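Local coordinates for protein pertussis toxin-like subunit ArtA (Escherichia coli, PDB 4Z9D) that binds NAD and probably serves as the ADP-ribosyltransferase subunit of a pertussis-like AB5 toxin that acts on trimeric G proteins, at residues Asn31-Gln34 with His35-Asp39; Thr55-Ile58 with Glu59-Asn62; Thr104-Gly107 with Phe108-Ile111. The protein carries 2 engineered substitutions. All coordinates share one frame; numbering follows the deposited sequence.

Interaction 1. Residues Asn31-Gln34 with His35-Asp39; sequences NLQQ and HLRGD. With NAD (nicotinamide-adenine-dinucleotide), chain F.
Gln-34 and Asp-39 meet where helix 32-37 ends, and the carbonyl of Gln-34 is the focus of the turn. Gln-34 O receives Asp-39 N at 3.0 Å and Gly-38 N at 3.2 Å, both weak bonds because their N-H groups point well off the oxygen. Alongside them, Gln-34 CG lies 3.8 Å from Asp-39 CB, the two side chains crossing at about a right angle, while the amide oxygen of Gln-34 turns to Asn-29. At the other end of the helix, Gln-34 N is held by Asn-31 OD1 at 3.0 Å; the bond is straight at the hydrogen (169°), although the donor stands above the amide plane.

Gln-33 and Arg-37 pair one turn apart. The contact over the guanidinium is made by the aliphatic part of the glutamine: Gln-33 CG, anti to its own N (chi1 -162°), rests over one face of the Arg-37 guanidinium, 3.4 Å from CZ and offset toward the rim. The backbones add Arg-37 N to Gln-33 O at 3.1 Å. The extended arginine chain carries NE to a salt bridge with Glu-109.

Gly-38 leaves the helix with phi 100°, and its N also reaches His-35 O. Here the nicotinamide ribose of NAD approaches, its O3D 3.1 Å from Leu-36 O, while His-35 ND1 is fixed by Ser-48. The stretch is thus a short helix with an asparagine N-cap and a Schellman motif at its C-terminus, whose last turn forms part of the NAD pocket.

Interaction 2. Residues Thr55-Ile58 with Glu59-Asn62; sequences TSLI and ETYN
Ser-56 caps the helix that runs on through Glu-59: Ser-56 OG accepts from Glu-59 N at 3.0 Å, with an N-H...O angle of 161°. The hydroxyl can do this because it lies anti to the serine N (chi1 169°), which swings it forward over the first turn. Glu-59 CG settles against the same oxygen at 3.3 Å, so the glutamate stem covers the capping serine. Its carboxylate is employed beyond the turn, OE1 on Thr-54 and OE2 on Asn-117, and two bonds therefore restrict the rotation of the group. The backbone oxygen of Ser-56 starts the regular helical bonding by taking Thr-60 N at 3.2 Å.

Leu-57 contributes through both its carbonyl and its branches. Thr-60 OG1 donates to Leu-57 O in the carbonyl plane, on a lone pair (C=O...O angle 135°); the 2.5 Å separation is unusually short, and its exact value is best treated as doubtful. Thr-60 N adds a weak bond to the same oxygen. One turn on, Leu-57 CG touches Tyr-61 CE2 at 3.9 Å, the two side chains running obliquely to one another.

Ile-58 takes part mainly by its carbonyl. Ile-58 O lies near the plane of the Tyr-61 ring, at its edge, and accepts from a water at 2.8 Å; that water also gives a weak bond to Asn-62 OD1, linking successive turns at the surface.

The helix start lies against the sheet, with Leu-57 and Thr-60 packed on Tyr-8 of strand 6-11 and on Arg-79 of strand 77-83. Tyr-61 shares Arg-79 and extends its hydroxyl to Asp-147 of strand 144-152.

Interaction 3. Residues Thr104-Gly107 with Phe108-Ile111; sequences TFSG and FERI
Phe-105 lies over one face of the Arg-110 guanidinium, but by its stem and not by a parallel ring. Phe-105 CB is 3.8 Å from Arg-110 CZ, and CG stands above the plane, displaced toward the rim. With ring and guanidinium planes 73° apart, flat stacking is excluded; the nearest ring approach is Phe-105 CD2 to Arg-110 NH1 at 3.6 Å. NH1 is anchored by Thr-99, and the phenyl ring itself packs on Val-95 and Leu-98 of helix 92-100.

Two reciprocal bonds join Ser-106 and Glu-109. Ser-106 OG, set between its own N and carbonyl carbon (chi1 72°), takes Glu-109 N at 3.0 Å, nearly straight at 167°. In return Ser-106 N donates to Glu-109 OE1 at 2.8 Å, and that oxygen receives it on its anti lone pair, the one away from OE2, while OE2 is held by Arg-37. Both carboxylate oxygens are thereby engaged, which fixes the group's rotation.

Behind the cap, Arg-110 N bonds to Ser-106 O at 3.1 Å and Ile-111 N to Gly-107 O, so regular helical pairing begins at once. The exchange of side-chain and backbone bonds between Ser-106 and Glu-109 is a capping box, here opening helix 107-112.

All three contacts are helix starts with a polar N-cap, an asparagine in interaction 1 and serines in interactions 2 and 3; interaction 3 alone completes a capping box. Interaction 1 is partly buried and also holds its helix's C-terminal end, beside NAD, whereas interactions 2 and 3 are mainly surface contacts. Interactions 1 and 3 touch, their centres about 13 Å apart: Arg-37 NE meets Glu-109 OE2 at 3.3 Å in a salt bridge, tying helix 32-37 to helix 107-112. Interaction 2 touches neither, its nearest atoms about 10 Å from interaction 1 and 8 Å from interaction 3, and it leans instead on the four-stranded antiparallel sheet.

Interaction 1. Residues Asn31-Gln34 with His35-Asp39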
ATOM      1  N   ASN A  31      -3.481  -2.696 -14.871  1.00 10.85           N
ATOM      2  CA  ASN A  31      -4.005  -1.370 -15.198  1.00 11.18           C
ATOM      3  C   ASN A  31      -3.809  -0.472 -13.990  1.00 12.19           C
ATOM      4  O   ASN A  31      -4.590  -0.542 -13.032  1.00  9.51           O
ATOM      5  CB  ASN A  31      -5.490  -1.436 -15.587  1.00 12.21           C
ATOM      6  CG  ASN A  31      -6.036  -0.092 -16.076  1.00 18.37           C
ATOM      7  OD1 ASN A  31      -5.720   0.964 -15.526  1.00 15.02           O
ATOM      8  ND2 ASN A  31      -6.847  -0.132 -17.130  1.00 16.15           N
ATOM      9  N   LEU A  32      -2.763   0.351 -14.029  1.00  8.31           N
ATOM     10  CA  LEU A  32      -2.389   1.156 -12.866  1.00  8.29           C
ATOM     11  C   LEU A  32      -3.454   2.192 -12.506  1.00 13.72           C
ATOM     12  O   LEU A  32      -3.732   2.410 -11.335  1.00 11.23           O
ATOM     13  CB  LEU A  32      -1.035   1.853 -13.103  1.00 10.54           C
ATOM     14  CG  LEU A  32      -0.411   2.626 -11.930  1.00 13.05           C
ATOM     15  CD1 LEU A  32      -0.096   1.702 -10.766  1.00 10.81           C
ATOM     16  CD2 LEU A  32       0.850   3.358 -12.364  1.00 11.60           C
ATOM     17  N   GLN A  33      -4.060   2.832 -13.502  1.00 12.17           N
ATOM     18  CA  GLN A  33      -5.072   3.843 -13.199  1.00 18.61           C
ATOM     19  C   GLN A  33      -6.273   3.235 -12.478  1.00 14.55           C
ATOM     20  O   GLN A  33      -6.832   3.839 -11.570  1.00 13.61           O
ATOM     21  CB  GLN A  33      -5.517   4.572 -14.460  1.00 22.91           C
ATOM     22  CG  GLN A  33      -6.223   5.880 -14.122  1.00 30.20           C
ATOM     23  CD  GLN A  33      -6.177   6.886 -15.251  1.00 32.02           C
ATOM     24  OE1 GLN A  33      -6.838   7.931 -15.205  1.00 32.06           O
ATOM     25  NE2 GLN A  33      -5.405   6.574 -16.279  1.00 31.07           N
ATOM     26  N   GLN A  34      -6.674   2.048 -12.922  1.00 12.58           N
ATOM     27  CA  GLN A  34      -7.714   1.258 -12.276  1.00 13.19           C
ATOM     28  C   GLN A  34      -7.377   0.998 -10.812  1.00 16.07           C
ATOM     29  O   GLN A  34      -8.204   1.171  -9.918  1.00 12.90           O
ATOM     30  CB  GLN A  34      -7.862  -0.074 -13.014  1.00 15.46           C
ATOM     31  CG  GLN A  34      -9.255  -0.587 -13.186  1.00 22.56           C
ATOM     32  CD  GLN A  34      -9.321  -1.566 -14.338  1.00 18.79           C
ATOM     33  OE1 GLN A  34      -9.086  -2.755 -14.160  1.00 20.85           O
ATOM     34  NE2 GLN A  34      -9.621  -1.062 -15.533  1.00 25.41           N
ATOM     35  N   HIS A  35      -6.150   0.561 -10.566  1.00 12.90           N
ATOM     36  CA  HIS A  35      -5.726   0.306  -9.199  1.00 10.17           C
ATOM     37  C   HIS A  35      -5.774   1.575  -8.337  1.00 12.64           C
ATOM     38  O   HIS A  35      -6.310   1.569  -7.226  1.00 14.37           O
ATOM     39  CB  HIS A  35      -4.321  -0.278  -9.186  1.00 10.34           C
ATOM     40  CG  HIS A  35      -3.740  -0.368  -7.816  1.00  9.95           C
ATOM     41  ND1 HIS A  35      -4.057  -1.383  -6.934  1.00 10.95           N
ATOM     42  CD2 HIS A  35      -2.894   0.458  -7.152  1.00  7.99           C
ATOM     43  CE1 HIS A  35      -3.419  -1.183  -5.792  1.00  9.63           C
ATOM     44  NE2 HIS A  35      -2.698  -0.084  -5.903  1.00  8.70           N
ATOM     45  N   LEU A  36      -5.210   2.660  -8.859  1.00 11.64           N
ATOM     46  CA  LEU A  36      -5.090   3.892  -8.099  1.00 13.05           C
ATOM     47  C   LEU A  36      -6.463   4.481  -7.751  1.00 19.50           C
ATOM     48  O   LEU A  36      -6.616   5.146  -6.719  1.00 15.72           O
ATOM     49  CB  LEU A  36      -4.243   4.912  -8.861  1.00 16.80           C
ATOM     50  CG  LEU A  36      -2.762   4.568  -9.082  1.00 13.32           C
ATOM     51  CD1 LEU A  36      -2.106   5.629  -9.942  1.00 15.00           C
ATOM     52  CD2 LEU A  36      -2.031   4.441  -7.760  1.00 17.69           C
ATOM     53  N   ARG A  37      -7.458   4.229  -8.602  1.00 18.11           N
ATOM     54  CA  ARG A  37      -8.831   4.664  -8.318  1.00 18.13           C
ATOM     55  C   ARG A  37      -9.512   3.793  -7.275  1.00 19.53           C
ATOM     56  O   ARG A  37     -10.466   4.226  -6.628  1.00 22.53           O
ATOM     57  CB  ARG A  37      -9.687   4.639  -9.578  1.00 17.36           C
ATOM     58  CG  ARG A  37      -9.227   5.524 -10.700  1.00 22.67           C
ATOM     59  CD  ARG A  37     -10.188   5.346 -11.864  1.00 22.35           C
ATOM     60  NE  ARG A  37      -9.784   6.061 -13.069  1.00 36.56           N
ATOM     61  CZ  ARG A  37      -9.622   5.468 -14.251  1.00 39.76           C
ATOM     62  NH1 ARG A  37      -9.837   4.161 -14.372  1.00 33.85           N
ATOM     63  NH2 ARG A  37      -9.252   6.174 -15.317  1.00 41.46           N
ATOM     64  N   GLY A  38      -9.052   2.554  -7.145  1.00 14.61           N
ATOM     65  CA  GLY A  38      -9.686   1.598  -6.256  1.00 14.63           C
ATOM     66  C   GLY A  38     -10.596   0.638  -6.995  1.00 15.71           C
ATOM     67  O   GLY A  38     -11.167  -0.281  -6.395  1.00 18.86           O
ATOM     68  N   ASP A  39     -10.705   0.827  -8.308  1.00 14.25           N
ATOM     69  CA  ASP A  39     -11.626   0.041  -9.128  1.00 14.86           C
ATOM     70  C   ASP A  39     -11.270  -1.441  -9.257  1.00 19.67           C
ATOM     71  O   ASP A  39     -12.135  -2.263  -9.559  1.00 20.02           O
ATOM     72  CB  ASP A  39     -11.734   0.657 -10.523  1.00 18.90           C
ATOM     73  CG  ASP A  39     -12.489   1.980 -10.518  1.00 27.66           C
ATOM     74  OD1 ASP A  39     -13.135   2.296  -9.493  1.00 29.24           O
ATOM     75  OD2 ASP A  39     -12.433   2.701 -11.541  1.00 28.73           O
TER
HETATM   76  PA  NAD F 202      -7.085  -3.858  -0.880  1.00 18.45           P
HETATM   77  O1A NAD F 202      -5.680  -4.247  -1.168  1.00 18.11           O
HETATM   78  O2A NAD F 202      -8.188  -4.454  -1.677  1.00 23.19           O
HETATM   79  O5B NAD F 202      -7.331  -4.123   0.709  1.00 20.54           O
HETATM   80  C5B NAD F 202      -8.596  -3.959   1.371  1.00 17.85           C
HETATM   81  C4B NAD F 202      -8.856  -5.234   2.200  1.00 21.31           C
HETATM   82  O4B NAD F 202      -9.073  -6.378   1.319  1.00 22.77           O
HETATM   83  C3B NAD F 202      -7.617  -5.598   2.961  1.00 19.75           C
HETATM   84  O3B NAD F 202      -7.550  -4.751   4.149  1.00 21.62           O
HETATM   85  C2B NAD F 202      -7.962  -7.014   3.322  1.00 20.34           C
HETATM   86  O2B NAD F 202      -9.086  -6.981   4.186  1.00 21.14           O
HETATM   87  C1B NAD F 202      -8.456  -7.531   1.962  1.00 24.13           C
HETATM   88  N9A NAD F 202      -7.440  -7.993   0.951  1.00 20.96           N
HETATM   89  C8A NAD F 202      -6.553  -7.355   0.188  1.00 20.06           C
HETATM   90  N7A NAD F 202      -5.933  -8.264  -0.568  1.00 19.34           N
HETATM   91  C5A NAD F 202      -6.447  -9.466  -0.293  1.00 22.05           C
HETATM   92  C6A NAD F 202      -6.187 -10.698  -0.768  1.00 21.39           C
HETATM   93  N6A NAD F 202      -5.240 -10.793  -1.698  1.00 18.66           N
HETATM   94  N1A NAD F 202      -6.838 -11.788  -0.332  1.00 21.41           N
HETATM   95  C2A NAD F 202      -7.823 -11.625   0.641  1.00 29.33           C
HETATM   96  N3A NAD F 202      -8.077 -10.334   1.124  1.00 22.35           N
HETATM   97  C4A NAD F 202      -7.385  -9.287   0.644  1.00 22.76           C
HETATM   98  O3  NAD F 202      -7.225  -2.289  -0.996  1.00 14.58           O
HETATM   99  PN  NAD F 202      -6.171  -1.243  -0.332  1.00 16.80           P
HETATM  100  O1N NAD F 202      -4.784  -1.778  -0.400  1.00 17.73           O
HETATM  101  O2N NAD F 202      -6.728  -0.755   0.949  1.00 20.91           O
HETATM  102  O5D NAD F 202      -6.268  -0.097  -1.432  1.00 19.02           O
HETATM  103  C5D NAD F 202      -7.517   0.504  -1.799  1.00 22.02           C
HETATM  104  C4D NAD F 202      -7.268   1.926  -2.314  1.00 18.57           C
HETATM  105  O4D NAD F 202      -6.464   2.568  -1.265  1.00 16.99           O
HETATM  106  C3D NAD F 202      -6.416   1.928  -3.597  1.00 15.83           C
HETATM  107  O3D NAD F 202      -6.681   3.098  -4.380  1.00 20.61           O
HETATM  108  C2D NAD F 202      -5.037   2.053  -2.982  1.00 16.63           C
HETATM  109  O2D NAD F 202      -4.072   2.525  -3.949  1.00 20.25           O
HETATM  110  C1D NAD F 202      -5.258   3.070  -1.870  1.00 18.82           C
HETATM  111  N1N NAD F 202      -4.097   3.032  -0.911  1.00 16.07           N
HETATM  112  C2N NAD F 202      -4.091   2.120   0.173  1.00 12.48           C
HETATM  113  C3N NAD F 202      -3.016   2.025   1.058  1.00 12.48           C
HETATM  114  C7N NAD F 202      -3.030   1.125   2.141  1.00 12.36           C
HETATM  115  O7N NAD F 202      -2.098   1.288   3.102  1.00 11.53           O
HETATM  116  N7N NAD F 202      -3.988   0.196   2.191  1.00 11.22           N
HETATM  117  C4N NAD F 202      -1.918   2.856   0.853  1.00 13.94           C
HETATM  118  C5N NAD F 202      -1.908   3.764  -0.205  1.00 13.43           C
HETATM  119  C6N NAD F 202      -2.973   3.856  -1.095  1.00 14.43           C

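Interaction 2. Residues Thr55-Ile58 with Glu59-Asn62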
ATOM      1  N   THR A  55       4.674   5.820   1.828  1.00  8.66           N
ATOM      2  CA  THR A  55       5.847   6.179   2.624  1.00 11.27           C
ATOM      3  C   THR A  55       5.464   7.003   3.847  1.00 11.42           C
ATOM      4  O   THR A  55       6.277   7.191   4.757  1.00 10.28           O
ATOM      5  CB  THR A  55       6.866   6.989   1.818  1.00 13.64           C
ATOM      6  OG1 THR A  55       6.241   8.169   1.298  1.00 13.28           O
ATOM      7  CG2 THR A  55       7.441   6.151   0.675  1.00 11.76           C
ATOM      8  N   SER A  56       4.234   7.509   3.850  1.00  8.35           N
ATOM      9  CA  SER A  56       3.796   8.500   4.833  1.00  9.31           C
ATOM     10  C   SER A  56       2.983   7.944   6.009  1.00  9.77           C
ATOM     11  O   SER A  56       1.863   7.461   5.837  1.00  8.36           O
ATOM     12  CB  SER A  56       2.986   9.584   4.114  1.00 12.19           C
ATOM     13  OG  SER A  56       2.325  10.447   5.023  1.00 10.80           O
ATOM     14  N   LEU A  57       3.559   8.032   7.205  1.00 11.17           N
ATOM     15  CA  LEU A  57       2.891   7.639   8.434  1.00  9.09           C
ATOM     16  C   LEU A  57       1.614   8.450   8.626  1.00  7.96           C
ATOM     17  O   LEU A  57       0.563   7.922   9.004  1.00  8.73           O
ATOM     18  CB  LEU A  57       3.825   7.857   9.627  1.00 10.49           C
ATOM     19  CG  LEU A  57       3.220   7.636  11.012  1.00 12.29           C
ATOM     20  CD1 LEU A  57       2.872   6.164  11.207  1.00 11.76           C
ATOM     21  CD2 LEU A  57       4.150   8.125  12.118  1.00 15.67           C
ATOM     22  N   ILE A  58       1.709   9.731   8.301  1.00  8.91           N
ATOM     23  CA  ILE A  58       0.575  10.634   8.437  1.00  9.21           C
ATOM     24  C   ILE A  58      -0.571  10.154   7.568  1.00 12.86           C
ATOM     25  O   ILE A  58      -1.726  10.130   8.010  1.00 12.96           O
ATOM     26  CB  ILE A  58       0.963  12.076   8.064  1.00 10.57           C
ATOM     27  CG1 ILE A  58       1.795  12.678   9.194  1.00 15.83           C
ATOM     28  CG2 ILE A  58      -0.287  12.916   7.796  1.00 15.50           C
ATOM     29  CD1 ILE A  58       2.606  13.888   8.797  1.00 20.25           C
ATOM     30  N   GLU A  59      -0.252   9.761   6.335  1.00 12.27           N
ATOM     31  CA  GLU A  59      -1.252   9.216   5.422  1.00  9.74           C
ATOM     32  C   GLU A  59      -1.917   7.948   5.938  1.00 11.40           C
ATOM     33  O   GLU A  59      -3.096   7.732   5.668  1.00  8.00           O
ATOM     34  CB  GLU A  59      -0.652   8.936   4.036  1.00 11.55           C
ATOM     35  CG  GLU A  59      -0.440  10.197   3.192  1.00 21.30           C
ATOM     36  CD  GLU A  59       0.028   9.902   1.769  1.00 21.53           C
ATOM     37  OE1 GLU A  59       0.204   8.707   1.435  1.00 21.42           O
ATOM     38  OE2 GLU A  59       0.211  10.869   0.987  1.00 21.66           O
ATOM     39  N   THR A  60      -1.182   7.091   6.648  1.00  7.84           N
ATOM     40  CA  THR A  60      -1.790   5.844   7.137  1.00  8.53           C
ATOM     41  C   THR A  60      -2.966   6.088   8.088  1.00 10.13           C
ATOM     42  O   THR A  60      -3.961   5.358   8.039  1.00  9.13           O
ATOM     43  CB  THR A  60      -0.783   4.932   7.854  1.00  7.82           C
ATOM     44  OG1 THR A  60      -0.316   5.559   9.059  1.00  8.12           O
ATOM     45  CG2 THR A  60       0.382   4.623   6.938  1.00 10.37           C
ATOM     46  N   TYR A  61      -2.839   7.068   8.981  1.00  8.76           N
ATOM     47  CA  TYR A  61      -3.956   7.383   9.879  1.00 11.76           C
ATOM     48  C   TYR A  61      -5.215   7.808   9.125  1.00  8.12           C
ATOM     49  O   TYR A  61      -6.345   7.482   9.525  1.00 10.95           O
ATOM     50  CB  TYR A  61      -3.559   8.478  10.869  1.00  8.04           C
ATOM     51  CG  TYR A  61      -2.547   8.014  11.877  1.00 10.25           C
ATOM     52  CD1 TYR A  61      -2.918   7.164  12.914  1.00 12.40           C
ATOM     53  CD2 TYR A  61      -1.219   8.402  11.785  1.00  8.79           C
ATOM     54  CE1 TYR A  61      -1.996   6.729  13.850  1.00 12.71           C
ATOM     55  CE2 TYR A  61      -0.282   7.971  12.715  1.00  9.06           C
ATOM     56  CZ  TYR A  61      -0.680   7.135  13.743  1.00 14.51           C
ATOM     57  OH  TYR A  61       0.245   6.706  14.662  1.00 15.68           O
ATOM     58  N   ASN A  62      -5.021   8.550   8.045  1.00  8.22           N
ATOM     59  CA  ASN A  62      -6.139   9.038   7.249  1.00 10.35           C
ATOM     60  C   ASN A  62      -6.795   7.938   6.438  1.00 10.82           C
ATOM     61  O   ASN A  62      -8.013   7.904   6.294  1.00 11.56           O
ATOM     62  CB  ASN A  62      -5.679  10.157   6.327  1.00 11.51           C
ATOM     63  CG  ASN A  62      -5.317  11.423   7.084  1.00 11.34           C
ATOM     64  OD1 ASN A  62      -5.798  11.662   8.201  1.00 11.08           O
ATOM     65  ND2 ASN A  62      -4.465  12.247   6.478  1.00  6.90           N
TER
HETATM   66  O   HOH W   1      -2.812  11.915   9.874  1.00 14.06           O

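Interaction 3. Residues Thr104-Gly107 with Phe108-Ile111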
ATOM      1  N   THR A 104      -4.821   9.676 -20.107  1.00 24.85           N
ATOM      2  CA  THR A 104      -5.105  10.955 -19.465  1.00 27.86           C
ATOM      3  C   THR A 104      -5.438  10.789 -17.995  1.00 24.91           C
ATOM      4  O   THR A 104      -6.305  10.001 -17.625  1.00 26.38           O
ATOM      5  CB  THR A 104      -6.276  11.692 -20.139  1.00 30.76           C
ATOM      6  OG1 THR A 104      -7.353  10.776 -20.366  1.00 34.55           O
ATOM      7  CG2 THR A 104      -5.832  12.320 -21.454  1.00 30.50           C
ATOM      8  N   PHE A 105      -4.718  11.521 -17.157  1.00 22.60           N
ATOM      9  CA  PHE A 105      -5.056  11.599 -15.749  1.00 24.40           C
ATOM     10  C   PHE A 105      -5.762  12.924 -15.506  1.00 23.52           C
ATOM     11  O   PHE A 105      -5.270  13.972 -15.908  1.00 23.01           O
ATOM     12  CB  PHE A 105      -3.801  11.462 -14.889  1.00 21.58           C
ATOM     13  CG  PHE A 105      -3.134  10.119 -15.021  1.00 22.03           C
ATOM     14  CD1 PHE A 105      -3.443   9.089 -14.151  1.00 23.65           C
ATOM     15  CD2 PHE A 105      -2.214   9.884 -16.036  1.00 18.88           C
ATOM     16  CE1 PHE A 105      -2.836   7.849 -14.278  1.00 23.81           C
ATOM     17  CE2 PHE A 105      -1.606   8.657 -16.168  1.00 18.81           C
ATOM     18  CZ  PHE A 105      -1.920   7.633 -15.291  1.00 19.85           C
ATOM     19  N   SER A 106      -6.918  12.870 -14.858  1.00 21.63           N
ATOM     20  CA  SER A 106      -7.711  14.070 -14.625  1.00 18.22           C
ATOM     21  C   SER A 106      -7.036  15.011 -13.646  1.00 21.39           C
ATOM     22  O   SER A 106      -6.114  14.617 -12.925  1.00 20.37           O
ATOM     23  CB  SER A 106      -9.081  13.686 -14.102  1.00 22.37           C
ATOM     24  OG  SER A 106      -8.965  13.223 -12.774  1.00 22.16           O
ATOM     25  N   GLY A 107      -7.515  16.251 -13.593  1.00 16.43           N
ATOM     26  CA  GLY A 107      -7.013  17.202 -12.621  1.00 21.72           C
ATOM     27  C   GLY A 107      -7.170  16.654 -11.217  1.00 19.74           C
ATOM     28  O   GLY A 107      -6.306  16.868 -10.361  1.00 19.54           O
ATOM     29  N   PHE A 108      -8.267  15.937 -10.984  1.00 18.82           N
ATOM     30  CA  PHE A 108      -8.548  15.407  -9.657  1.00 18.32           C
ATOM     31  C   PHE A 108      -7.567  14.298  -9.289  1.00 19.73           C
ATOM     32  O   PHE A 108      -7.108  14.218  -8.149  1.00 19.11           O
ATOM     33  CB  PHE A 108      -9.979  14.892  -9.559  1.00 20.15           C
ATOM     34  CG  PHE A 108     -10.308  14.297  -8.216  1.00 20.50           C
ATOM     35  CD1 PHE A 108     -10.380  12.922  -8.054  1.00 22.04           C
ATOM     36  CD2 PHE A 108     -10.509  15.108  -7.109  1.00 23.02           C
ATOM     37  CE1 PHE A 108     -10.665  12.363  -6.822  1.00 20.48           C
ATOM     38  CE2 PHE A 108     -10.806  14.559  -5.870  1.00 18.05           C
ATOM     39  CZ  PHE A 108     -10.880  13.185  -5.726  1.00 18.11           C
ATOM     40  N   GLU A 109      -7.296  13.408 -10.234  1.00 19.16           N
ATOM     41  CA  GLU A 109      -6.328  12.334 -10.005  1.00 16.84           C
ATOM     42  C   GLU A 109      -4.949  12.887  -9.659  1.00 19.19           C
ATOM     43  O   GLU A 109      -4.276  12.382  -8.752  1.00 17.72           O
ATOM     44  CB  GLU A 109      -6.254  11.426 -11.229  1.00 18.59           C
ATOM     45  CG  GLU A 109      -7.507  10.578 -11.411  1.00 21.74           C
ATOM     46  CD  GLU A 109      -7.468   9.722 -12.662  1.00 31.01           C
ATOM     47  OE1 GLU A 109      -7.247  10.287 -13.756  1.00 26.98           O
ATOM     48  OE2 GLU A 109      -7.676   8.489 -12.555  1.00 39.88           O
ATOM     49  N   ARG A 110      -4.531  13.936 -10.365  1.00 17.41           N
ATOM     50  CA  ARG A 110      -3.195  14.479 -10.148  1.00 18.02           C
ATOM     51  C   ARG A 110      -3.103  15.164  -8.796  1.00 17.27           C
ATOM     52  O   ARG A 110      -2.054  15.127  -8.151  1.00 14.76           O
ATOM     53  CB  ARG A 110      -2.800  15.427 -11.281  1.00 19.49           C
ATOM     54  CG  ARG A 110      -2.790  14.732 -12.645  1.00 22.86           C
ATOM     55  CD  ARG A 110      -1.820  15.358 -13.628  1.00 26.35           C
ATOM     56  NE  ARG A 110      -1.777  14.608 -14.884  1.00 21.36           N
ATOM     57  CZ  ARG A 110      -0.775  13.814 -15.244  1.00 25.32           C
ATOM     58  NH1 ARG A 110      -0.817  13.171 -16.407  1.00 24.25           N
ATOM     59  NH2 ARG A 110       0.270  13.662 -14.442  1.00 25.05           N
ATOM     60  N   ILE A 111      -4.195  15.785  -8.361  1.00 15.64           N
ATOM     61  CA  ILE A 111      -4.238  16.351  -7.014  1.00 19.54           C
ATOM     62  C   ILE A 111      -4.086  15.253  -5.950  1.00 15.36           C
ATOM     63  O   ILE A 111      -3.384  15.431  -4.960  1.00 14.73           O
ATOM     64  CB  ILE A 111      -5.538  17.151  -6.790  1.00 15.01           C
ATOM     65  CG1 ILE A 111      -5.367  18.557  -7.369  1.00 20.42           C
ATOM     66  CG2 ILE A 111      -5.878  17.267  -5.310  1.00 15.55           C
ATOM     67  CD1 ILE A 111      -6.625  19.360  -7.376  1.00 20.62           C
TER